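PDB 3HIN: putative 3-hydroxybutyryl-CoA dehydratase from Rhodopseudomonas palustris, which probably acts as a lyase of the enoyl-CoA hydratase/isomerase family, adding water to enoyl-CoA thioesters or removing it from 3-hydroxyacyl-CoA thioesters. Local coordinates for residues A[175-178]-A[184-187]; A[97-102]-A[155-160]; A[40-45]-A[89-94]; A[29-34]-A[69-74]. All blocks are in the same frame, centred on the assembly; numbering follows the deposited sequence.

Interaction 1: A[175-178]-A[184-187]; sequences RVYS and VHGF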
loop_
_atom_site.group_PDB
_atom_site.type_symbol
_atom_site.label_atom_id
_atom_site.label_comp_id
_atom_site.label_asym_id
_atom_site.label_seq_id
_atom_site.Cartn_x
_atom_site.Cartn_y
_atom_site.Cartn_z
ATOM N N ARG A 175 0.852 -2.132 25.905
ATOM C CA ARG A 175 1.906 -1.475 26.648
ATOM C C ARG A 175 1.662 0.031 26.712
ATOM O O ARG A 175 1.258 0.624 25.702
ATOM C CB ARG A 175 3.235 -1.673 25.999
ATOM C CG ARG A 175 4.351 -1.041 26.784
ATOM C CD ARG A 175 5.596 -1.691 26.362
ATOM N NE ARG A 175 6.781 -1.345 27.127
ATOM C CZ ARG A 175 7.968 -1.768 26.713
ATOM N NH1 ARG A 175 7.993 -2.541 25.627
ATOM N NH2 ARG A 175 9.088 -1.474 27.363
ATOM N N VAL A 176 1.909 0.626 27.889
ATOM C CA VAL A 176 1.826 2.072 28.065
ATOM C C VAL A 176 3.241 2.674 28.248
ATOM O O VAL A 176 4.137 2.057 28.819
ATOM C CB VAL A 176 0.929 2.381 29.282
ATOM C CG1 VAL A 176 0.710 3.899 29.461
ATOM C CG2 VAL A 176 -0.443 1.579 29.212
ATOM N N TYR A 177 3.421 3.887 27.733
ATOM C CA TYR A 177 4.638 4.646 27.859
ATOM C C TYR A 177 4.342 5.975 28.601
ATOM O O TYR A 177 3.344 6.665 28.309
ATOM C CB TYR A 177 5.157 4.920 26.456
ATOM C CG TYR A 177 5.845 3.700 25.750
ATOM C CD1 TYR A 177 7.052 3.187 26.228
ATOM C CD2 TYR A 177 5.306 3.092 24.646
ATOM C CE1 TYR A 177 7.724 2.113 25.592
ATOM C CE2 TYR A 177 5.941 2.002 24.013
ATOM C CZ TYR A 177 7.160 1.529 24.494
ATOM O OH TYR A 177 7.819 0.476 23.947
ATOM N N SER A 178 5.187 6.346 29.557
ATOM C CA SER A 178 5.122 7.677 30.123
ATOM C C SER A 178 5.674 8.747 29.161
ATOM O O SER A 178 6.290 8.461 28.124
ATOM C CB SER A 178 5.950 7.737 31.462
ATOM O OG SER A 178 7.303 7.335 31.205
ATOM N N VAL A 184 12.060 9.658 24.582
ATOM C CA VAL A 184 13.193 8.864 24.141
ATOM C C VAL A 184 12.813 7.984 22.935
ATOM O O VAL A 184 13.645 7.765 22.027
ATOM C CB VAL A 184 13.803 7.972 25.277
ATOM C CG1 VAL A 184 14.858 7.008 24.693
ATOM C CG2 VAL A 184 14.373 8.827 26.526
ATOM N N HIS A 185 11.587 7.425 22.938
ATOM C CA HIS A 185 11.224 6.487 21.846
ATOM C C HIS A 185 10.702 7.184 20.626
ATOM O O HIS A 185 10.572 6.535 19.563
ATOM C CB HIS A 185 10.208 5.429 22.265
ATOM C CG HIS A 185 10.607 4.631 23.459
ATOM N ND1 HIS A 185 11.784 3.908 23.513
ATOM C CD2 HIS A 185 9.958 4.385 24.631
ATOM C CE1 HIS A 185 11.858 3.265 24.671
ATOM N NE2 HIS A 185 10.769 3.545 25.376
ATOM N N GLY A 186 10.395 8.491 20.756
ATOM C CA GLY A 186 10.018 9.267 19.584
ATOM C C GLY A 186 8.612 9.840 19.604
ATOM O O GLY A 186 8.191 10.404 18.626
ATOM N N PHE A 187 7.893 9.705 20.720
ATOM C CA PHE A 187 6.540 10.166 20.775
ATOM C C PHE A 187 6.468 11.680 20.725
ATOM O O PHE A 187 5.499 12.228 20.182
ATOM C CB PHE A 187 5.822 9.659 22.016
ATOM C CG PHE A 187 5.548 8.160 21.987
ATOM C CD1 PHE A 187 4.299 7.686 21.629
ATOM C CD2 PHE A 187 6.540 7.247 22.301
ATOM C CE1 PHE A 187 4.006 6.316 21.631
ATOM C CE2 PHE A 187 6.270 5.899 22.321
ATOM C CZ PHE A 187 5.005 5.420 21.939
#
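His185, in the last turn of its helix, meets the ring of Tyr177 through its CD2 and NE2 atoms. Its CD2 lies 3.3 Å from Tyr177 CE1, and its NE2 is 3.4 Å from the same carbon. The centroids of the Tyr177 and His185 rings are 4.8 Å apart, with the planes inclined at 61°. Gly186 then ends the helix with a positive phi, a conformation in which a side chain would be pressed against the preceding carbonyl oxygen; the chain turns there and brings Phe187 back to the same tyrosine. Phe187 CZ meets Tyr177 CD2 at 3.6 Å, with the ring planes at 48°. Tyr177 is thus the shared member of a three-ring aromatic cluster: the histidine is nearest its CD1 and CE1, the phenylalanine nearest its CD2. Its CG lies beside the backbone N and anti to the carbonyl carbon (chi1 -76°), which directs the ring at the second segment. The hydroxyl bonds to Arg166 and sits over one face of the Arg175 guanidinium. Were the ring cut back to an alanine, a gap would probably open between His185 and Phe187, and Arg166 would lose its phenolic partner. Behind the cluster lies helix 164-173, where Met170 touches Tyr177 and Phe187; strand 138-140 borders it through Tyr139, which stacks on Phe187 and pairs by backbone hydrogen bonds with Tyr177.

Interaction 2: A[97-102]-A[155-160]; sequences RVFDKI and SVRLPR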
loop_
_atom_site.group_PDB
_atom_site.type_symbol
_atom_site.label_atom_id
_atom_site.label_comp_id
_atom_site.label_asym_id
_atom_site.label_seq_id
_atom_site.Cartn_x
_atom_site.Cartn_y
_atom_site.Cartn_z
ATOM N N ARG A 97 -9.720 12.622 6.671
ATOM C CA ARG A 97 -9.756 13.917 6.024
ATOM C C ARG A 97 -9.567 15.039 7.044
ATOM O O ARG A 97 -8.973 16.102 6.712
ATOM C CB ARG A 97 -11.046 14.146 5.216
ATOM C CG ARG A 97 -11.273 13.135 4.126
ATOM C CD ARG A 97 -10.278 13.265 2.898
ATOM N NE ARG A 97 -8.917 12.741 3.173
ATOM C CZ ARG A 97 -8.584 11.448 3.150
ATOM N NH1 ARG A 97 -7.330 11.091 3.426
ATOM N NH2 ARG A 97 -9.503 10.504 2.901
ATOM N N VAL A 98 -10.024 14.809 8.272
ATOM C CA VAL A 98 -9.789 15.775 9.333
ATOM C C VAL A 98 -8.266 15.865 9.613
ATOM O O VAL A 98 -7.711 16.917 9.650
ATOM C CB VAL A 98 -10.475 15.392 10.657
ATOM C CG1 VAL A 98 -10.045 16.397 11.744
ATOM C CG2 VAL A 98 -12.043 15.286 10.528
ATOM N N PHE A 99 -7.596 14.727 9.796
ATOM C CA PHE A 99 -6.159 14.769 10.128
ATOM C C PHE A 99 -5.290 15.275 8.990
ATOM O O PHE A 99 -4.170 15.760 9.225
ATOM C CB PHE A 99 -5.695 13.389 10.595
ATOM C CG PHE A 99 -6.273 12.981 11.928
ATOM C CD1 PHE A 99 -6.710 13.963 12.827
ATOM C CD2 PHE A 99 -6.370 11.624 12.292
ATOM C CE1 PHE A 99 -7.255 13.607 14.108
ATOM C CE2 PHE A 99 -6.897 11.245 13.545
ATOM C CZ PHE A 99 -7.304 12.250 14.463
ATOM N N ASP A 100 -5.759 15.141 7.743
ATOM C CA ASP A 100 -4.990 15.711 6.635
ATOM C C ASP A 100 -4.880 17.225 6.845
ATOM O O ASP A 100 -3.885 17.829 6.466
ATOM C CB ASP A 100 -5.679 15.468 5.276
ATOM C CG ASP A 100 -5.367 14.107 4.672
ATOM O OD1 ASP A 100 -6.194 13.707 3.849
ATOM O OD2 ASP A 100 -4.357 13.403 5.000
ATOM N N LYS A 101 -5.908 17.863 7.418
ATOM C CA LYS A 101 -5.817 19.332 7.612
ATOM C C LYS A 101 -4.802 19.680 8.708
ATOM O O LYS A 101 -4.387 20.800 8.803
ATOM C CB LYS A 101 -7.179 19.887 8.042
ATOM C CG LYS A 101 -8.294 19.526 7.077
ATOM C CD LYS A 101 -8.097 20.174 5.758
ATOM C CE LYS A 101 -9.471 20.646 5.209
ATOM N NZ LYS A 101 -9.232 21.634 4.078
ATOM N N ILE A 102 -4.439 18.728 9.550
ATOM C CA ILE A 102 -3.344 18.942 10.475
ATOM C C ILE A 102 -1.998 18.710 9.775
ATOM O O ILE A 102 -1.148 19.594 9.707
ATOM C CB ILE A 102 -3.434 17.947 11.619
ATOM C CG1 ILE A 102 -4.847 18.017 12.252
ATOM C CG2 ILE A 102 -2.344 18.250 12.669
ATOM C CD1 ILE A 102 -4.932 17.322 13.676
ATOM N N SER A 155 -1.423 3.834 11.916
ATOM C CA SER A 155 -0.472 2.814 11.417
ATOM C C SER A 155 0.463 3.446 10.408
ATOM O O SER A 155 1.414 2.833 10.003
ATOM C CB SER A 155 -1.186 1.635 10.751
ATOM O OG SER A 155 -2.160 2.148 9.861
ATOM N N VAL A 156 0.174 4.664 9.991
ATOM C CA VAL A 156 1.039 5.395 8.979
ATOM C C VAL A 156 1.939 6.369 9.708
ATOM O O VAL A 156 3.126 6.427 9.460
ATOM C CB VAL A 156 0.186 6.145 7.938
ATOM C CG1 VAL A 156 1.022 7.173 7.107
ATOM C CG2 VAL A 156 -0.508 5.111 7.067
ATOM N N ARG A 157 1.380 7.165 10.601
ATOM C CA ARG A 157 2.156 8.251 11.213
ATOM C C ARG A 157 2.993 7.752 12.345
ATOM O O ARG A 157 4.121 8.196 12.531
ATOM C CB ARG A 157 1.231 9.348 11.739
ATOM C CG ARG A 157 0.474 9.979 10.587
ATOM C CD ARG A 157 -0.192 11.314 11.105
ATOM N NE ARG A 157 -0.879 11.904 9.962
ATOM C CZ ARG A 157 -2.151 11.632 9.619
ATOM N NH1 ARG A 157 -2.950 10.843 10.389
ATOM N NH2 ARG A 157 -2.635 12.204 8.531
ATOM N N LEU A 158 2.461 6.851 13.137
ATOM C CA LEU A 158 3.201 6.484 14.351
ATOM C C LEU A 158 4.505 5.686 14.065
ATOM O O LEU A 158 5.566 6.006 14.626
ATOM C CB LEU A 158 2.327 5.714 15.323
ATOM C CG LEU A 158 3.028 5.384 16.658
ATOM C CD1 LEU A 158 3.453 6.609 17.440
ATOM C CD2 LEU A 158 2.083 4.562 17.642
ATOM N N PRO A 159 4.450 4.663 13.198
ATOM C CA PRO A 159 5.708 3.988 12.980
ATOM C C PRO A 159 6.765 4.941 12.499
ATOM O O PRO A 159 7.924 4.668 12.676
ATOM C CB PRO A 159 5.402 2.999 11.823
ATOM C CG PRO A 159 3.984 2.745 11.885
ATOM C CD PRO A 159 3.360 4.099 12.387
ATOM N N ARG A 160 6.394 6.039 11.838
ATOM C CA ARG A 160 7.452 6.976 11.370
ATOM C C ARG A 160 8.076 7.686 12.580
ATOM O O ARG A 160 9.175 8.157 12.493
ATOM C CB ARG A 160 6.945 8.027 10.400
ATOM C CG ARG A 160 6.601 7.434 9.014
ATOM C CD ARG A 160 5.615 8.384 8.225
ATOM N NE ARG A 160 5.646 8.073 6.806
ATOM C CZ ARG A 160 5.157 6.977 6.236
ATOM N NH1 ARG A 160 5.271 6.775 4.900
ATOM N NH2 ARG A 160 4.472 6.127 6.953
HETATM O O HOH W 1 -4.991 11.799 7.046
#
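Phe99 and Arg157 make the direct van der Waals contact, and it is the start of the aromatic side chain, more than its ring, that does the touching. Phe99 CB lies 3.7 Å from Arg157 NH1, while Phe99 CD2 is 4.0 Å from that nitrogen. The ring and the guanidinium are turned 88° against each other. Arg157 spans the distance between the helices because its chain runs extended from CG to NE, with CG placed beside the backbone N (chi1 -63°).

The contact joins two helices of the crotonase-like fold, 85-103 and 154-162, whose nearest CA atoms, those of Phe99 and Arg157, are still 10.6 Å apart. Helix 120-127 touches both partners, Leu124 on Phe99 and Cys126 on Arg157.

The polar part is carried by water. One molecule donates to Asp100 OD2 at 2.7 Å and accepts from Arg157 NH2 at 2.8 Å, lying at the edge of the guanidinium and in its plane. The same NH2 also bonds to Gln103, which follows in helix 85-103.

The opposite charges are near but not in contact: Asp100 OD2 and Arg157 NH2 stand 4.1 Å apart, beyond a salt bridge, an attraction that probably adds to the water bridge. The other carboxylate oxygen is taken within its own helix, where Arg97 grips Asp100 OD1 side-on with NE and NH1 (2.9 Å from NH1), both nitrogens coming from the same face of the carboxylate plane.

Interaction 3: A[40-45]-A[89-94]; sequences LNDGLM and LVHSQT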
loop_
_atom_site.group_PDB
_atom_site.type_symbol
_atom_site.label_atom_id
_atom_site.label_comp_id
_atom_site.label_asym_id
_atom_site.label_seq_id
_atom_site.Cartn_x
_atom_site.Cartn_y
_atom_site.Cartn_z
ATOM N N LEU A 40 -12.784 11.888 21.552
ATOM C CA LEU A 40 -13.112 12.365 20.202
ATOM C C LEU A 40 -14.435 11.789 19.739
ATOM O O LEU A 40 -14.721 10.654 20.050
ATOM C CB LEU A 40 -12.010 11.948 19.215
ATOM C CG LEU A 40 -10.586 12.230 19.680
ATOM C CD1 LEU A 40 -9.573 11.735 18.598
ATOM C CD2 LEU A 40 -10.387 13.762 20.119
ATOM N N ASN A 41 -15.254 12.590 19.040
ATOM C CA ASN A 41 -16.502 12.113 18.420
ATOM C C ASN A 41 -16.697 12.848 17.118
ATOM O O ASN A 41 -15.921 13.772 16.809
ATOM C CB ASN A 41 -17.727 12.294 19.356
ATOM C CG ASN A 41 -18.057 13.771 19.625
ATOM O OD1 ASN A 41 -17.413 14.704 19.114
ATOM N ND2 ASN A 41 -19.090 13.985 20.405
ATOM N N ASP A 42 -17.727 12.509 16.362
ATOM C CA ASP A 42 -17.822 13.081 15.006
ATOM C C ASP A 42 -17.980 14.571 14.970
ATOM O O ASP A 42 -17.442 15.215 14.094
ATOM C CB ASP A 42 -18.903 12.443 14.137
ATOM C CG ASP A 42 -18.668 10.941 13.908
ATOM O OD1 ASP A 42 -17.505 10.522 13.990
ATOM O OD2 ASP A 42 -19.646 10.166 13.654
ATOM N N GLY A 43 -18.682 15.145 15.930
ATOM C CA GLY A 43 -18.914 16.575 15.866
ATOM C C GLY A 43 -17.661 17.337 16.323
ATOM O O GLY A 43 -17.389 18.471 15.909
ATOM N N LEU A 44 -16.872 16.718 17.182
ATOM C CA LEU A 44 -15.688 17.425 17.620
ATOM C C LEU A 44 -14.739 17.450 16.424
ATOM O O LEU A 44 -14.248 18.495 16.062
ATOM C CB LEU A 44 -15.065 16.860 18.888
ATOM C CG LEU A 44 -13.660 17.385 19.262
ATOM C CD1 LEU A 44 -13.393 17.072 20.685
ATOM C CD2 LEU A 44 -12.525 16.782 18.406
ATOM N N MET A 45 -14.598 16.294 15.795
ATOM C CA MET A 45 -13.781 16.126 14.612
ATOM C C MET A 45 -14.208 17.041 13.499
ATOM O O MET A 45 -13.351 17.651 12.843
ATOM C CB MET A 45 -13.743 14.637 14.213
ATOM C CG MET A 45 -12.925 13.801 15.237
ATOM S SD MET A 45 -11.120 14.109 15.084
ATOM C CE MET A 45 -10.983 13.144 13.588
ATOM N N LEU A 89 -15.494 1.824 6.575
ATOM C CA LEU A 89 -14.535 2.365 5.620
ATOM C C LEU A 89 -14.810 3.880 5.438
ATOM O O LEU A 89 -13.893 4.716 5.546
ATOM C CB LEU A 89 -14.645 1.628 4.243
ATOM C CG LEU A 89 -13.928 2.243 3.011
ATOM C CD1 LEU A 89 -12.335 2.218 3.147
ATOM C CD2 LEU A 89 -14.310 1.537 1.697
ATOM N N VAL A 90 -16.068 4.224 5.140
ATOM C CA VAL A 90 -16.434 5.619 4.963
ATOM C C VAL A 90 -16.087 6.414 6.220
ATOM O O VAL A 90 -15.571 7.472 6.130
ATOM C CB VAL A 90 -17.969 5.760 4.584
ATOM C CG1 VAL A 90 -18.479 7.252 4.723
ATOM C CG2 VAL A 90 -18.242 5.164 3.125
ATOM N N HIS A 91 -16.372 5.890 7.386
ATOM C CA HIS A 91 -16.124 6.603 8.637
ATOM C C HIS A 91 -14.630 6.779 8.907
ATOM O O HIS A 91 -14.193 7.857 9.301
ATOM C CB HIS A 91 -16.818 5.898 9.802
ATOM C CG HIS A 91 -16.665 6.601 11.106
ATOM N ND1 HIS A 91 -15.854 6.127 12.120
ATOM C CD2 HIS A 91 -17.170 7.783 11.545
ATOM C CE1 HIS A 91 -15.859 6.990 13.124
ATOM N NE2 HIS A 91 -16.661 7.997 12.805
ATOM N N SER A 92 -13.833 5.739 8.731
ATOM C CA SER A 92 -12.380 5.921 8.823
ATOM C C SER A 92 -11.905 7.046 7.893
ATOM O O SER A 92 -11.130 7.908 8.319
ATOM C CB SER A 92 -11.640 4.594 8.461
ATOM O OG SER A 92 -10.215 4.794 8.546
ATOM N N GLN A 93 -12.323 7.013 6.618
ATOM C CA GLN A 93 -11.892 8.007 5.640
ATOM C C GLN A 93 -12.212 9.459 6.069
ATOM O O GLN A 93 -11.381 10.382 5.961
ATOM C CB GLN A 93 -12.533 7.632 4.300
ATOM C CG GLN A 93 -11.813 6.378 3.750
ATOM C CD GLN A 93 -10.361 6.668 3.245
ATOM O OE1 GLN A 93 -10.186 7.330 2.217
ATOM N NE2 GLN A 93 -9.341 6.172 3.966
ATOM N N THR A 94 -13.434 9.636 6.543
ATOM C CA THR A 94 -13.847 10.848 7.206
ATOM C C THR A 94 -12.822 11.359 8.234
ATOM O O THR A 94 -12.421 12.512 8.187
ATOM C CB THR A 94 -15.203 10.583 7.844
ATOM O OG1 THR A 94 -16.180 10.875 6.859
ATOM C CG2 THR A 94 -15.407 11.348 8.989
#
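A single histidine-carboxylate hydrogen bond carries this contact: His91 NE2 donates to Asp42 OD1 at 2.9 Å, and no other pair of residues comes within contact distance across the two segments. The bond is nearly straight, with an N-H...O angle of 162°, and the acceptor lies almost exactly in the imidazole plane. On the aspartate the donor arrives on the syn side of OD1, somewhat out of the carboxylate plane; the two flat groups are turned 55° against each other. The histidine bridges the gap because its CG stands anti to the backbone N (chi1 -177°), which sends the ring out from helix 85-103 toward the start of helix 42-51.

That start is itself well defined. Asn41 holds the N-cap position, its OD1 accepting from Leu44 N at 2.8 Å, and Asp42 is the first helical residue. The nearest CA atoms, of Asp42 and Thr94, are 9.0 Å apart, so the link near the surface of this crotonase-like domain is made through side chains. The carboxylate has further partners: Trp95 NE1 also donates to OD1, and Arg81 forms a salt bridge with OD2.

Losing this carboxylate to an alanine would probably leave His91 NE2 and Trp95 NE1 without their shared acceptor, Arg81 without its ion-pair mate and the histidine ring less firmly fixed. With two N-H donors on one oxygen and an arginine on the other, the carboxylate is likely to stay ionised, and its negative charge would in turn probably polarise the imidazole and favour the N-H at NE2.

Interaction 4: A[29-34]-A[69-74]; sequences IGLNRP and DHFSAG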
loop_
_atom_site.group_PDB
_atom_site.type_symbol
_atom_site.label_atom_id
_atom_site.label_comp_id
_atom_site.label_asym_id
_atom_site.label_seq_id
_atom_site.Cartn_x
_atom_site.Cartn_y
_atom_site.Cartn_z
ATOM N N ILE A 29 -6.313 25.831 19.926
ATOM C CA ILE A 29 -7.464 24.964 19.778
ATOM C C ILE A 29 -7.568 23.969 20.929
ATOM O O ILE A 29 -6.870 22.949 20.953
ATOM C CB ILE A 29 -7.377 24.154 18.484
ATOM C CG1 ILE A 29 -7.419 25.057 17.257
ATOM C CG2 ILE A 29 -8.575 23.197 18.423
ATOM C CD1 ILE A 29 -7.230 24.270 15.884
ATOM N N GLY A 30 -8.467 24.218 21.866
ATOM C CA GLY A 30 -8.491 23.369 23.046
ATOM C C GLY A 30 -9.573 22.344 22.992
ATOM O O GLY A 30 -10.709 22.692 22.801
ATOM N N LEU A 31 -9.212 21.072 23.110
ATOM C CA LEU A 31 -10.189 19.992 23.106
ATOM C C LEU A 31 -10.941 20.103 24.437
ATOM O O LEU A 31 -10.329 20.118 25.523
ATOM C CB LEU A 31 -9.488 18.635 23.043
ATOM C CG LEU A 31 -9.056 18.070 21.670
ATOM C CD1 LEU A 31 -8.760 19.080 20.575
ATOM C CD2 LEU A 31 -7.948 17.067 21.841
ATOM N N ASN A 32 -12.265 20.153 24.326
ATOM C CA ASN A 32 -13.083 20.595 25.405
ATOM C C ASN A 32 -14.252 19.631 25.665
ATOM O O ASN A 32 -15.391 20.035 25.586
ATOM C CB ASN A 32 -13.591 22.005 25.103
ATOM C CG ASN A 32 -14.318 22.633 26.296
ATOM O OD1 ASN A 32 -13.973 22.380 27.452
ATOM N ND2 ASN A 32 -15.349 23.438 26.010
ATOM N N ARG A 33 -13.960 18.371 25.950
ATOM C CA ARG A 33 -14.988 17.439 26.440
ATOM C C ARG A 33 -14.418 16.837 27.695
ATOM O O ARG A 33 -14.169 15.656 27.769
ATOM C CB ARG A 33 -15.329 16.384 25.416
ATOM C CG ARG A 33 -15.782 16.918 24.136
ATOM C CD ARG A 33 -16.134 15.778 23.238
ATOM N NE ARG A 33 -17.490 15.355 23.588
ATOM C CZ ARG A 33 -17.914 14.104 23.455
ATOM N NH1 ARG A 33 -19.149 13.794 23.806
ATOM N NH2 ARG A 33 -17.078 13.168 22.997
ATOM N N PRO A 34 -14.126 17.691 28.680
ATOM C CA PRO A 34 -13.358 17.219 29.840
ATOM C C PRO A 34 -14.022 16.091 30.692
ATOM O O PRO A 34 -13.308 15.275 31.292
ATOM C CB PRO A 34 -13.096 18.516 30.645
ATOM C CG PRO A 34 -14.175 19.509 30.147
ATOM C CD PRO A 34 -14.347 19.161 28.696
ATOM N N ASP A 69 -7.412 17.657 32.716
ATOM C CA ASP A 69 -6.180 16.935 32.968
ATOM C C ASP A 69 -5.660 16.154 31.758
ATOM O O ASP A 69 -4.508 15.751 31.768
ATOM C CB ASP A 69 -6.377 15.973 34.135
ATOM C CG ASP A 69 -6.779 16.695 35.449
ATOM O OD1 ASP A 69 -6.514 17.929 35.611
ATOM O OD2 ASP A 69 -7.349 15.976 36.333
ATOM N N HIS A 70 -6.466 15.965 30.713
ATOM C CA HIS A 70 -6.049 15.054 29.630
ATOM C C HIS A 70 -5.998 15.705 28.251
ATOM O O HIS A 70 -6.742 16.675 27.953
ATOM C CB HIS A 70 -6.920 13.765 29.591
ATOM C CG HIS A 70 -7.057 13.119 30.924
ATOM N ND1 HIS A 70 -6.121 12.224 31.407
ATOM C CD2 HIS A 70 -7.944 13.334 31.929
ATOM C CE1 HIS A 70 -6.460 11.875 32.641
ATOM N NE2 HIS A 70 -7.557 12.543 32.980
ATOM N N PHE A 71 -5.120 15.162 27.404
ATOM C CA PHE A 71 -5.152 15.526 26.013
ATOM C C PHE A 71 -6.404 14.923 25.331
ATOM O O PHE A 71 -7.362 15.650 25.012
ATOM C CB PHE A 71 -3.880 15.106 25.323
ATOM C CG PHE A 71 -3.822 15.601 23.946
ATOM C CD1 PHE A 71 -3.720 16.993 23.695
ATOM C CD2 PHE A 71 -3.931 14.741 22.897
ATOM C CE1 PHE A 71 -3.685 17.471 22.347
ATOM C CE2 PHE A 71 -3.865 15.212 21.523
ATOM C CZ PHE A 71 -3.778 16.538 21.254
ATOM N N SER A 72 -6.417 13.610 25.153
ATOM C CA SER A 72 -7.592 12.912 24.649
ATOM C C SER A 72 -7.412 11.440 24.891
ATOM O O SER A 72 -6.342 10.871 24.662
ATOM C CB SER A 72 -7.832 13.185 23.165
ATOM O OG SER A 72 -8.816 12.313 22.641
ATOM N N ALA A 73 -8.474 10.827 25.390
ATOM C CA ALA A 73 -8.527 9.405 25.618
ATOM C C ALA A 73 -8.983 8.697 24.359
ATOM O O ALA A 73 -9.313 7.534 24.402
ATOM C CB ALA A 73 -9.512 9.121 26.781
ATOM N N GLY A 74 -9.042 9.417 23.244
ATOM C CA GLY A 74 -9.456 8.814 22.000
ATOM C C GLY A 74 -10.955 8.660 21.869
ATOM O O GLY A 74 -11.695 9.497 22.369
#
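Leu31 gives up the most surface here, and one methyl group does nearly all its work. Its CD2 lies 3.5 Å from Phe71 O and reaches on to the Phe71 ring and the base of Ser72, so the branch touches backbone, side-chain base and aromatic ring together.

Phe71 follows. Its CB leaves its CA in a direction away from the strand, yet the end of the ring comes nearer, and CD2 of Leu31 sits over one face of it, offset toward the rim and 4.2 Å from Phe71 CZ. Ile64 of the neighbouring strand 61-66 touches both Leu31 and Phe71, which places the pair against the large sheet.

Ser72 adds a smaller share through CB, 4.1 Å from Leu31 CD2, while its hydroxyl is engaged by Gly74 N and by Asn38 O. The chi1 of 169° turns OG forward along the loop to the N-H of Gly74, from which it accepts at 3.0 Å with an N-H...O angle of 156°, forming an ST turn.

The contact joins the end of strand 26-31 to the loop after strand 61-66. In crotonase relatives the residue that follows such a Phe-Ser-Ala-Gly run supplies one backbone N-H of the oxyanion hole, so the loop is probably close to the active site here too. Between the segments the chemistry is apolar. The Leu31 methyl lies against the buried carbonyl of Phe71 without leaving it unsatisfied, since that oxygen accepts from Asn38 ND2; the Ser72 hydroxyl, farther from the methyl, likewise has its polar partners in Asn38 and the turn.

In the fold
Interactions 1 and 4 are buried and packed without polar bonds between their segments, one an aromatic cluster, the other a methyl group against a loop. Interaction 2 is partly buried and mixes packing with a water bridge, whereas interaction 3, near the surface, rests on a histidine-carboxylate hydrogen bond. Helix 85-103 serves both 2 and 3, which meet where Phe99 CE1 packs on Met45 CE at 3.8 Å. Interactions 3 and 4 alternate along the chain and join through a probable hydrogen bond from Leu40 N to Gly74 O of 2.8 Å. Interaction 1 touches interaction 2 through Phe187 and Leu158. The centres of interactions 1 and 3 are about 26 Å apart.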